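Genome packaging NTPase B204 (Sulfolobus turreted icosahedral virus 2, PDB 4KFU) probably hydrolyses ATP to power the packaging of viral DNA into the capsid, as a P-loop ATPase of the FtsK-HerA superfamily. Local coordinates at residues A[5-10]-A[23-28]; A[15-20]-A[134-139]; A[19-24]-A[101-106]. All blocks are in the same frame, centred on the assembly; numbering follows the deposited sequence.

Contact 1: A[5-10]-A[23-28]; sequences DIVVLV and HYFIPV
Val7 and Phe25 mark the closest approach of two backbones that run nearly antiparallel, their CA atoms 10.2 Å apart: strand 6-10 leads toward the nucleotide and helix 17-31 comes back across the sheet. The helix is irregular here, with a wider pi-type turn at 23-25 and a kink at Pro27, whose N makes no bond to the preceding turn; regular bonding is evident again where Val28 N reaches Tyr24 O at 3.1 Å. The separation is spanned by one aromatic side chain. Phe25 points at the strand and brings its far end against two aliphatic groups, CZ lying 4.0 Å from Val7 CG1 and CE2 3.9 Å from Leu9 CD2. Both methyls meet the ring obliquely. This is the strand-loop-helix unit of a P-loop NTPase, in which the first helix packs on the strand it follows; the two segments bury 106 Å² between them. Val7 holds CG1 opposite its backbone N (chi1 178°), and this branch meets Phe25 from the opposing direction, whereas Leu9 slides past the ring. Tyr24 CD2 sits 3.8 Å above the centre of one Phe25 face. Ile155 of the adjacent strand 153-156 touches both Leu9 and Phe25, and Leu20 also packs on Phe25.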
loop_
_atom_site.group_PDB
_atom_site.type_symbol
_atom_site.label_atom_id
_atom_site.label_comp_id
_atom_site.label_asym_id
_atom_site.label_seq_id
_atom_site.Cartn_x
_atom_site.Cartn_y
_atom_site.Cartn_z
ATOM N N ASP A 5 6.177 1.242 -8.894
ATOM C CA ASP A 5 4.911 0.533 -9.092
ATOM C C ASP A 5 3.894 0.908 -8.023
ATOM O O ASP A 5 4.257 1.279 -6.905
ATOM C CB ASP A 5 5.108 -0.982 -9.049
ATOM C CG ASP A 5 5.561 -1.550 -10.376
ATOM O OD1 ASP A 5 5.523 -0.810 -11.386
ATOM O OD2 ASP A 5 5.951 -2.736 -10.408
ATOM N N ILE A 6 2.616 0.819 -8.383
ATOM C CA ILE A 6 1.562 0.891 -7.389
ATOM C C ILE A 6 1.221 -0.559 -7.030
ATOM O O ILE A 6 0.856 -1.364 -7.901
ATOM C CB ILE A 6 0.319 1.618 -7.909
ATOM C CG1 ILE A 6 0.649 3.107 -8.140
ATOM C CG2 ILE A 6 -0.811 1.494 -6.904
ATOM C CD1 ILE A 6 -0.409 3.898 -8.908
ATOM N N VAL A 7 1.393 -0.898 -5.756
ATOM C CA VAL A 7 1.106 -2.243 -5.268
ATOM C C VAL A 7 -0.006 -2.156 -4.241
ATOM O O VAL A 7 0.027 -1.312 -3.333
ATOM C CB VAL A 7 2.341 -2.894 -4.623
ATOM C CG1 VAL A 7 1.998 -4.272 -4.081
ATOM C CG2 VAL A 7 3.467 -2.989 -5.624
ATOM N N VAL A 8 -1.003 -3.022 -4.390
ATOM C CA VAL A 8 -2.134 -3.021 -3.478
ATOM C C VAL A 8 -2.242 -4.377 -2.801
ATOM O O VAL A 8 -2.287 -5.422 -3.473
ATOM C CB VAL A 8 -3.441 -2.678 -4.211
ATOM C CG1 VAL A 8 -4.613 -2.653 -3.232
ATOM C CG2 VAL A 8 -3.300 -1.310 -4.919
ATOM N N LEU A 9 -2.249 -4.366 -1.470
ATOM C CA LEU A 9 -2.401 -5.603 -0.715
ATOM C C LEU A 9 -3.777 -5.657 -0.062
ATOM O O LEU A 9 -4.191 -4.719 0.632
ATOM C CB LEU A 9 -1.340 -5.707 0.374
ATOM C CG LEU A 9 0.089 -5.302 0.043
ATOM C CD1 LEU A 9 0.925 -5.441 1.306
ATOM C CD2 LEU A 9 0.650 -6.166 -1.072
ATOM N N VAL A 10 -4.481 -6.764 -0.271
ATOM C CA VAL A 10 -5.810 -6.945 0.302
ATOM C C VAL A 10 -5.841 -8.221 1.122
ATOM O O VAL A 10 -5.496 -9.298 0.623
ATOM C CB VAL A 10 -6.885 -7.058 -0.775
ATOM C CG1 VAL A 10 -8.269 -7.148 -0.116
ATOM C CG2 VAL A 10 -6.798 -5.859 -1.738
ATOM N N HIS A 23 8.379 -7.994 6.144
ATOM C CA HIS A 23 9.392 -9.034 5.954
ATOM C C HIS A 23 9.633 -9.413 4.501
ATOM O O HIS A 23 10.416 -10.309 4.215
ATOM C CB HIS A 23 9.058 -10.274 6.777
ATOM C CG HIS A 23 9.041 -10.025 8.251
ATOM N ND1 HIS A 23 7.908 -10.182 9.020
ATOM C CD2 HIS A 23 10.020 -9.626 9.099
ATOM C CE1 HIS A 23 8.192 -9.900 10.282
ATOM N NE2 HIS A 23 9.463 -9.554 10.353
ATOM N N TYR A 24 8.952 -8.745 3.578
ATOM C CA TYR A 24 9.331 -8.887 2.184
ATOM C C TYR A 24 9.622 -7.543 1.528
ATOM O O TYR A 24 10.753 -7.285 1.111
ATOM C CB TYR A 24 8.297 -9.649 1.359
ATOM C CG TYR A 24 8.696 -9.635 -0.093
ATOM C CD1 TYR A 24 9.770 -10.392 -0.538
ATOM C CD2 TYR A 24 8.037 -8.830 -1.007
ATOM C CE1 TYR A 24 10.160 -10.369 -1.860
ATOM C CE2 TYR A 24 8.423 -8.798 -2.333
ATOM C CZ TYR A 24 9.484 -9.572 -2.753
ATOM O OH TYR A 24 9.870 -9.548 -4.071
ATOM N N PHE A 25 8.599 -6.696 1.420
ATOM C CA PHE A 25 8.762 -5.410 0.737
ATOM C C PHE A 25 9.840 -4.503 1.344
ATOM O O PHE A 25 10.754 -4.090 0.641
ATOM C CB PHE A 25 7.422 -4.680 0.615
ATOM C CG PHE A 25 6.469 -5.332 -0.365
ATOM C CD1 PHE A 25 6.694 -5.238 -1.734
ATOM C CD2 PHE A 25 5.359 -6.046 0.083
ATOM C CE1 PHE A 25 5.826 -5.846 -2.657
ATOM C CE2 PHE A 25 4.472 -6.649 -0.830
ATOM C CZ PHE A 25 4.709 -6.552 -2.197
ATOM N N ILE A 26 9.734 -4.199 2.634
ATOM C CA ILE A 26 10.733 -3.356 3.304
ATOM C C ILE A 26 12.184 -3.859 3.191
ATOM O O ILE A 26 13.062 -3.082 2.816
ATOM C CB ILE A 26 10.351 -3.037 4.768
ATOM C CG1 ILE A 26 9.219 -2.009 4.794
ATOM C CG2 ILE A 26 11.575 -2.534 5.551
ATOM C CD1 ILE A 26 8.560 -1.860 6.139
ATOM N N PRO A 27 12.441 -5.155 3.487
ATOM C CA PRO A 27 13.805 -5.662 3.284
ATOM C C PRO A 27 14.305 -5.513 1.847
ATOM O O PRO A 27 15.465 -5.132 1.657
ATOM C CB PRO A 27 13.677 -7.147 3.635
ATOM C CG PRO A 27 12.565 -7.190 4.622
ATOM C CD PRO A 27 11.586 -6.159 4.151
ATOM N N VAL A 28 13.458 -5.801 0.860
ATOM C CA VAL A 28 13.882 -5.734 -0.543
ATOM C C VAL A 28 14.192 -4.300 -0.970
ATOM O O VAL A 28 15.150 -4.044 -1.710
ATOM C CB VAL A 28 12.835 -6.346 -1.494
ATOM C CG1 VAL A 28 13.190 -6.057 -2.942
ATOM C CG2 VAL A 28 12.740 -7.847 -1.271
#

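Contact 2: A[15-20]-A[134-139]; sequences SGKSYL and ILSTQR. With MG (magnesium ion), chain K; ACP (phosphomethylphosphonic acid adenylate ester), chain E.
The carboxamide of Gln138 receives Lys17 at an angle to its plane: NZ donates to OE1 over 3.2 Å, with a C=O...N angle of 120° but 37° out of the carbonyl plane, and the two side chains cross at about a right angle. The Tyr19 ring lies against the adenine, with ACP C5 3.4 Å above one face and offset toward the rim, and His23 meets the ring as well. Lys17 reaches Gln138 by an almost straight chain that bends only at its end (chi4 -72°), and on the way CD passes 3.3 Å from Ser136 OG and 3.5 Å from the carbonyl O of Thr137. Ser136 OG is itself hydrogen-bonded to Asp103. Lys17 belongs to the Walker A motif (P-loop), as the phosphate contacts indicate: the loop wraps the phosphates, Gly16 takes the N-cap position, and the amides of Gly16, Ser18 and Tyr19 donate to ACP O3A, O1B and O2A respectively. Gln138, just beyond the end of strand 131-137, fits the sensor glutamine of the FtsK-HerA family. Three bonds hold the Lys17 ammonium, since besides Gln138 it donates to ACP O2B (2.6 Å) and to the carbonyl of Gly11. Ser18 OG binds the magnesium ion at 2.2 Å, and the six-ligand shell is completed by O2G and O1B of the nucleotide analogue and three waters, one of which donates to ACP O1A (2.8 Å).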
loop_
_atom_site.group_PDB
_atom_site.type_symbol
_atom_site.label_atom_id
_atom_site.label_comp_id
_atom_site.label_asym_id
_atom_site.label_seq_id
_atom_site.Cartn_x
_atom_site.Cartn_y
_atom_site.Cartn_z
ATOM N N SER A 15 -4.423 -11.864 8.215
ATOM C CA SER A 15 -4.111 -12.604 6.983
ATOM C C SER A 15 -2.615 -12.704 6.692
ATOM O O SER A 15 -2.165 -13.674 6.070
ATOM C CB SER A 15 -4.802 -11.985 5.766
ATOM O OG SER A 15 -4.359 -10.648 5.564
ATOM N N GLY A 16 -1.853 -11.693 7.107
ATOM C CA GLY A 16 -0.425 -11.681 6.853
ATOM C C GLY A 16 0.023 -10.571 5.921
ATOM O O GLY A 16 1.174 -10.554 5.492
ATOM N N LYS A 17 -0.865 -9.626 5.612
ATOM C CA LYS A 17 -0.507 -8.548 4.679
ATOM C C LYS A 17 0.561 -7.580 5.224
ATOM O O LYS A 17 1.459 -7.175 4.489
ATOM C CB LYS A 17 -1.751 -7.776 4.207
ATOM C CG LYS A 17 -2.436 -6.944 5.283
ATOM C CD LYS A 17 -3.767 -6.400 4.788
ATOM C CE LYS A 17 -4.561 -5.729 5.911
ATOM N NZ LYS A 17 -5.105 -6.753 6.872
ATOM N N SER A 18 0.465 -7.208 6.500
ATOM C CA SER A 18 1.476 -6.330 7.096
ATOM C C SER A 18 2.783 -7.082 7.269
ATOM O O SER A 18 3.860 -6.496 7.178
ATOM C CB SER A 18 1.013 -5.782 8.441
ATOM O OG SER A 18 0.070 -4.753 8.260
ATOM N N TYR A 19 2.676 -8.382 7.518
ATOM C CA TYR A 19 3.849 -9.246 7.631
ATOM C C TYR A 19 4.603 -9.238 6.309
ATOM O O TYR A 19 5.831 -9.186 6.279
ATOM C CB TYR A 19 3.410 -10.664 7.982
ATOM C CG TYR A 19 4.516 -11.583 8.468
ATOM C CD1 TYR A 19 4.858 -11.640 9.818
ATOM C CD2 TYR A 19 5.204 -12.404 7.581
ATOM C CE1 TYR A 19 5.864 -12.487 10.273
ATOM C CE2 TYR A 19 6.210 -13.250 8.023
ATOM C CZ TYR A 19 6.534 -13.286 9.370
ATOM O OH TYR A 19 7.527 -14.125 9.804
ATOM N N LEU A 20 3.853 -9.304 5.213
ATOM C CA LEU A 20 4.410 -9.163 3.870
ATOM C C LEU A 20 5.171 -7.835 3.698
ATOM O O LEU A 20 6.264 -7.791 3.124
ATOM C CB LEU A 20 3.276 -9.252 2.840
ATOM C CG LEU A 20 3.616 -9.749 1.438
ATOM C CD1 LEU A 20 4.333 -11.083 1.505
ATOM C CD2 LEU A 20 2.336 -9.870 0.602
ATOM N N ILE A 134 2.629 1.553 -1.885
ATOM C CA ILE A 134 2.097 0.288 -1.385
ATOM C C ILE A 134 0.876 0.608 -0.553
ATOM O O ILE A 134 0.960 1.355 0.430
ATOM C CB ILE A 134 3.111 -0.487 -0.554
ATOM C CG1 ILE A 134 4.325 -0.824 -1.419
ATOM C CG2 ILE A 134 2.473 -1.792 -0.060
ATOM C CD1 ILE A 134 5.455 -1.463 -0.686
ATOM N N LEU A 135 -0.276 0.094 -0.982
ATOM C CA LEU A 135 -1.528 0.364 -0.294
ATOM C C LEU A 135 -2.068 -0.936 0.270
ATOM O O LEU A 135 -2.070 -1.966 -0.416
ATOM C CB LEU A 135 -2.566 0.962 -1.242
ATOM C CG LEU A 135 -2.202 2.277 -1.939
ATOM C CD1 LEU A 135 -3.347 2.718 -2.832
ATOM C CD2 LEU A 135 -1.847 3.364 -0.919
ATOM N N SER A 136 -2.544 -0.887 1.507
ATOM C CA SER A 136 -2.997 -2.091 2.187
ATOM C C SER A 136 -4.388 -1.876 2.764
ATOM O O SER A 136 -4.661 -0.825 3.359
ATOM C CB SER A 136 -2.002 -2.427 3.305
ATOM O OG SER A 136 -2.529 -3.378 4.196
ATOM N N THR A 137 -5.265 -2.866 2.610
ATOM C CA THR A 137 -6.605 -2.780 3.191
ATOM C C THR A 137 -7.156 -4.151 3.518
ATOM O O THR A 137 -6.592 -5.162 3.091
ATOM C CB THR A 137 -7.589 -2.053 2.262
ATOM O OG1 THR A 137 -8.700 -1.577 3.036
ATOM C CG2 THR A 137 -8.078 -2.989 1.143
ATOM N N GLN A 138 -8.258 -4.185 4.267
ATOM C CA GLN A 138 -8.779 -5.450 4.797
ATOM C C GLN A 138 -9.767 -6.142 3.854
ATOM O O GLN A 138 -9.700 -7.344 3.676
ATOM C CB GLN A 138 -9.420 -5.239 6.173
ATOM C CG GLN A 138 -8.536 -4.431 7.139
ATOM C CD GLN A 138 -8.326 -5.102 8.489
ATOM O OE1 GLN A 138 -7.184 -5.399 8.880
ATOM N NE2 GLN A 138 -9.418 -5.318 9.222
ATOM N N ARG A 139 -10.687 -5.379 3.275
ATOM C CA ARG A 139 -11.661 -5.921 2.318
ATOM C C ARG A 139 -11.485 -5.209 0.982
ATOM O O ARG A 139 -11.162 -4.019 0.958
ATOM C CB ARG A 139 -13.106 -5.728 2.818
ATOM C CG ARG A 139 -13.386 -6.237 4.252
ATOM C CD ARG A 139 -13.921 -7.659 4.282
ATOM N NE ARG A 139 -14.134 -8.145 5.653
ATOM C CZ ARG A 139 -15.297 -8.578 6.145
ATOM N NH1 ARG A 139 -16.391 -8.596 5.391
ATOM N NH2 ARG A 139 -15.366 -9.006 7.404
HETATM MG MG MG K . -1.679 -5.005 9.503
HETATM P PG ACP E . -3.822 -6.144 11.463
HETATM O O1G ACP E . -5.347 -6.028 10.981
HETATM O O2G ACP E . -2.964 -5.054 10.658
HETATM O O3G ACP E . -3.737 -5.904 12.927
HETATM P PB ACP E . -2.638 -8.026 9.418
HETATM O O1B ACP E . -1.713 -6.812 8.916
HETATM O O2B ACP E . -3.800 -8.235 8.536
HETATM C C3B ACP E . -3.205 -7.814 11.128
HETATM P PA ACP E . -0.206 -9.399 9.914
HETATM O O1A ACP E . -0.049 -8.385 11.023
HETATM O O2A ACP E . 0.656 -9.328 8.670
HETATM O O3A ACP E . -1.738 -9.376 9.395
HETATM O "O5'" ACP E . 0.026 -10.873 10.515
HETATM C "C5'" ACP E . -0.653 -11.385 11.660
HETATM C "C4'" ACP E . 0.174 -12.551 12.218
HETATM O "O4'" ACP E . 0.253 -13.674 11.330
HETATM C "C3'" ACP E . 1.609 -12.127 12.493
HETATM O "O3'" ACP E . 1.793 -11.919 13.899
HETATM C "C2'" ACP E . 2.474 -13.285 12.058
HETATM O "O2'" ACP E . 2.983 -13.874 13.248
HETATM C "C1'" ACP E . 1.557 -14.271 11.347
HETATM N N9 ACP E . 2.073 -14.422 9.961
HETATM C C8 ACP E . 1.760 -13.630 8.917
HETATM N N7 ACP E . 2.401 -14.031 7.785
HETATM C C5 ACP E . 3.156 -15.097 8.105
HETATM C C6 ACP E . 4.079 -16.005 7.386
HETATM N N6 ACP E . 4.355 -15.858 6.071
HETATM N N1 ACP E . 4.661 -16.994 8.101
HETATM C C2 ACP E . 4.410 -17.163 9.415
HETATM N N3 ACP E . 3.582 -16.379 10.129
HETATM C C4 ACP E . 2.934 -15.346 9.539
HETATM O O HOH W 1 -2.604 -3.901 7.992
HETATM O O HOH W 2 -1.441 -3.033 10.174
HETATM O O HOH W 3 -0.497 -5.609 11.104
#

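Contact 3: A[19-24]-A[101-106]. With ACP (phosphomethylphosphonic acid adenylate ester), chain E.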
loop_
_atom_site.group_PDB
_atom_site.type_symbol
_atom_site.label_atom_id
_atom_site.label_comp_id
_atom_site.label_asym_id
_atom_site.label_seq_id
_atom_site.Cartn_x
_atom_site.Cartn_y
_atom_site.Cartn_z
ATOM N N TYR A 19 2.676 -8.382 7.518
ATOM C CA TYR A 19 3.849 -9.246 7.631
ATOM C C TYR A 19 4.603 -9.238 6.309
ATOM O O TYR A 19 5.831 -9.186 6.279
ATOM C CB TYR A 19 3.410 -10.664 7.982
ATOM C CG TYR A 19 4.516 -11.583 8.468
ATOM C CD1 TYR A 19 4.858 -11.640 9.818
ATOM C CD2 TYR A 19 5.204 -12.404 7.581
ATOM C CE1 TYR A 19 5.864 -12.487 10.273
ATOM C CE2 TYR A 19 6.210 -13.250 8.023
ATOM C CZ TYR A 19 6.534 -13.286 9.370
ATOM O OH TYR A 19 7.527 -14.125 9.804
ATOM N N LEU A 20 3.853 -9.304 5.213
ATOM C CA LEU A 20 4.410 -9.163 3.870
ATOM C C LEU A 20 5.171 -7.835 3.698
ATOM O O LEU A 20 6.264 -7.791 3.124
ATOM C CB LEU A 20 3.276 -9.252 2.840
ATOM C CG LEU A 20 3.616 -9.749 1.438
ATOM C CD1 LEU A 20 4.333 -11.083 1.505
ATOM C CD2 LEU A 20 2.336 -9.870 0.602
ATOM N N ILE A 21 4.573 -6.749 4.171
ATOM C CA ILE A 21 5.220 -5.443 4.093
ATOM C C ILE A 21 6.513 -5.445 4.907
ATOM O O ILE A 21 7.565 -5.012 4.412
ATOM C CB ILE A 21 4.282 -4.320 4.578
ATOM C CG1 ILE A 21 3.143 -4.123 3.570
ATOM C CG2 ILE A 21 5.042 -3.016 4.755
ATOM C CD1 ILE A 21 2.081 -3.129 4.006
ATOM N N LYS A 22 6.436 -5.956 6.138
ATOM C CA LYS A 22 7.569 -5.892 7.070
ATOM C C LYS A 22 8.705 -6.834 6.708
ATOM O O LYS A 22 9.870 -6.517 6.943
ATOM C CB LYS A 22 7.108 -6.190 8.502
ATOM C CG LYS A 22 6.131 -5.169 9.085
ATOM C CD LYS A 22 5.408 -5.751 10.303
ATOM C CE LYS A 22 4.260 -4.853 10.758
ATOM N NZ LYS A 22 3.505 -5.442 11.906
ATOM N N HIS A 23 8.379 -7.994 6.144
ATOM C CA HIS A 23 9.392 -9.034 5.954
ATOM C C HIS A 23 9.633 -9.413 4.501
ATOM O O HIS A 23 10.416 -10.309 4.215
ATOM C CB HIS A 23 9.058 -10.274 6.777
ATOM C CG HIS A 23 9.041 -10.025 8.251
ATOM N ND1 HIS A 23 7.908 -10.182 9.020
ATOM C CD2 HIS A 23 10.020 -9.626 9.099
ATOM C CE1 HIS A 23 8.192 -9.900 10.282
ATOM N NE2 HIS A 23 9.463 -9.554 10.353
ATOM N N TYR A 24 8.952 -8.745 3.578
ATOM C CA TYR A 24 9.331 -8.887 2.184
ATOM C C TYR A 24 9.622 -7.543 1.528
ATOM O O TYR A 24 10.753 -7.285 1.111
ATOM C CB TYR A 24 8.297 -9.649 1.359
ATOM C CG TYR A 24 8.696 -9.635 -0.093
ATOM C CD1 TYR A 24 9.770 -10.392 -0.538
ATOM C CD2 TYR A 24 8.037 -8.830 -1.007
ATOM C CE1 TYR A 24 10.160 -10.369 -1.860
ATOM C CE2 TYR A 24 8.423 -8.798 -2.333
ATOM C CZ TYR A 24 9.484 -9.572 -2.753
ATOM O OH TYR A 24 9.870 -9.548 -4.071
ATOM N N ILE A 101 4.431 4.025 1.652
ATOM C CA ILE A 101 3.696 2.887 2.192
ATOM C C ILE A 101 2.560 3.325 3.103
ATOM O O ILE A 101 2.771 4.022 4.102
ATOM C CB ILE A 101 4.624 1.958 2.997
ATOM C CG1 ILE A 101 5.867 1.604 2.174
ATOM C CG2 ILE A 101 3.873 0.698 3.445
ATOM C CD1 ILE A 101 6.783 0.564 2.836
ATOM N N ILE A 102 1.349 2.907 2.752
ATOM C CA ILE A 102 0.157 3.333 3.469
ATOM C C ILE A 102 -0.603 2.130 3.983
ATOM O O ILE A 102 -1.366 1.502 3.244
ATOM C CB ILE A 102 -0.770 4.171 2.578
ATOM C CG1 ILE A 102 0.041 5.242 1.847
ATOM C CG2 ILE A 102 -1.887 4.841 3.415
ATOM C CD1 ILE A 102 -0.806 6.306 1.230
ATOM N N ASP A 103 -0.380 1.790 5.249
ATOM C CA ASP A 103 -1.166 0.716 5.859
ATOM C C ASP A 103 -2.511 1.298 6.267
ATOM O O ASP A 103 -2.626 2.520 6.469
ATOM C CB ASP A 103 -0.434 0.075 7.037
ATOM C CG ASP A 103 -0.552 -1.458 7.033
ATOM O OD1 ASP A 103 -1.586 -1.975 6.534
ATOM O OD2 ASP A 103 0.384 -2.145 7.517
ATOM N N GLU A 104 -3.537 0.451 6.332
ATOM C CA GLU A 104 -4.906 0.922 6.565
ATOM C C GLU A 104 -5.285 2.027 5.569
ATOM O O GLU A 104 -5.767 3.099 5.962
ATOM C CB GLU A 104 -5.068 1.415 8.013
ATOM C CG GLU A 104 -4.589 0.417 9.096
ATOM C CD GLU A 104 -3.112 0.595 9.507
ATOM O OE1 GLU A 104 -2.542 1.705 9.328
ATOM O OE2 GLU A 104 -2.513 -0.382 10.024
ATOM N N ALA A 105 -5.066 1.769 4.280
ATOM C CA ALA A 105 -5.239 2.800 3.257
ATOM C C ALA A 105 -6.668 3.296 3.061
ATOM O O ALA A 105 -6.880 4.251 2.322
ATOM C CB ALA A 105 -4.639 2.359 1.917
ATOM N N TYR A 106 -7.651 2.662 3.702
ATOM C CA TYR A 106 -9.037 3.126 3.570
ATOM C C TYR A 106 -9.251 4.507 4.187
ATOM O O TYR A 106 -10.277 5.144 3.952
ATOM C CB TYR A 106 -10.026 2.124 4.166
ATOM C CG TYR A 106 -9.749 1.776 5.604
ATOM C CD1 TYR A 106 -10.197 2.591 6.641
ATOM C CD2 TYR A 106 -9.035 0.627 5.929
ATOM C CE1 TYR A 106 -9.934 2.267 7.970
ATOM C CE2 TYR A 106 -8.769 0.293 7.246
ATOM C CZ TYR A 106 -9.218 1.113 8.261
ATOM O OH TYR A 106 -8.943 0.762 9.566
HETATM P PG ACP E . -3.822 -6.144 11.463
HETATM O O1G ACP E . -5.347 -6.028 10.981
HETATM O O2G ACP E . -2.964 -5.054 10.658
HETATM O O3G ACP E . -3.737 -5.904 12.927
HETATM P PB ACP E . -2.638 -8.026 9.418
HETATM O O1B ACP E . -1.713 -6.812 8.916
HETATM O O2B ACP E . -3.800 -8.235 8.536
HETATM C C3B ACP E . -3.205 -7.814 11.128
HETATM P PA ACP E . -0.206 -9.399 9.914
HETATM O O1A ACP E . -0.049 -8.385 11.023
HETATM O O2A ACP E . 0.656 -9.328 8.670
HETATM O O3A ACP E . -1.738 -9.376 9.395
HETATM O "O5'" ACP E . 0.026 -10.873 10.515
HETATM C "C5'" ACP E . -0.653 -11.385 11.660
HETATM C "C4'" ACP E . 0.174 -12.551 12.218
HETATM O "O4'" ACP E . 0.253 -13.674 11.330
HETATM C "C3'" ACP E . 1.609 -12.127 12.493
HETATM O "O3'" ACP E . 1.793 -11.919 13.899
HETATM C "C2'" ACP E . 2.474 -13.285 12.058
HETATM O "O2'" ACP E . 2.983 -13.874 13.248
HETATM C "C1'" ACP E . 1.557 -14.271 11.347
HETATM N N9 ACP E . 2.073 -14.422 9.961
HETATM C C8 ACP E . 1.760 -13.630 8.917
HETATM N N7 ACP E . 2.401 -14.031 7.785
HETATM C C5 ACP E . 3.156 -15.097 8.105
HETATM C C6 ACP E . 4.079 -16.005 7.386
HETATM N N6 ACP E . 4.355 -15.858 6.071
HETATM N N1 ACP E . 4.661 -16.994 8.101
HETATM C C2 ACP E . 4.410 -17.163 9.415
HETATM N N3 ACP E . 3.582 -16.379 10.129
HETATM C C4 ACP E . 2.934 -15.346 9.539
#
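Ile21 packs along the end of strand 98-102, its CG2 methyl 4.1 Å from CG2 of Ile101 and its CD1 methyl 4.0 Å from OD2 of Asp103. The run of hydrophobic residues followed by Asp103 and Glu104 is consistent with a Walker B motif, so this contact sets the Walker A helix 17-31 against what is probably the Walker B strand of the P-loop fold. The two branches of Ile21 divide the work. With CG1 beside the backbone N and opposite the carbonyl carbon (chi1 -70°), the longer arm extends to CD1 over the carboxylate, leaving CG2 to meet Ile101; the two isoleucines slide past each other in opposite directions. In all, 128 Å² is buried. Ile26, farther along the same helix, touches both Ile21 and Ile101.

Two residues before Ile21, the Tyr19 ring has His23 on the face remote from the adenine: ND1 stands 3.2 Å above the ring centre, with the planes at about 55°. His23 N also bonds Tyr19 O (2.8 Å), so the two residues are one helical turn apart.

Farther out, the Asp103 carboxylate, about 4 Å from the magnesium ion at the nearest atoms, belongs to its second shell. OD2 is hydrogen-bonded to Tyr50 OH and also meets Ser18, a direct metal ligand, with OD1 as the acceptor for Ser136. Tyr50 also touches Ile21 and makes a cation-pi contact with Lys22, whose NZ forms a salt bridge with Glu49. The rotation of the carboxylate is further restrained from its own chain: Glu104 N donates to Asp103 OD1 over 3.1 Å, with an N-H...O angle of 136°, on the lone pair directed away from OD2.

How the contacts relate
All three contacts use helix 17-31 and three adjacent strands of one parallel region, in the order 98-102, 131-137, 6-10. Contacts 2 and 3 have centres 5 Å apart and share Tyr19 and Leu20; Ser18 OG to Asp103 OD2, 2.7 Å, joins the metal ligand of contact 2 to the carboxylate of contact 3. Contact 1 lies farther from the nucleotide, its centre 9 Å from that of contact 2 and 7 Å from that of contact 3, with the Leu9 side chain about 8 Å from ACP at the nearest atoms. It joins contact 2 through backbone pairing of Val7 and Leu9 with Leu135, and contact 3 through the helix itself, where Ile26 N lies 2.9 Å from Ile21 O.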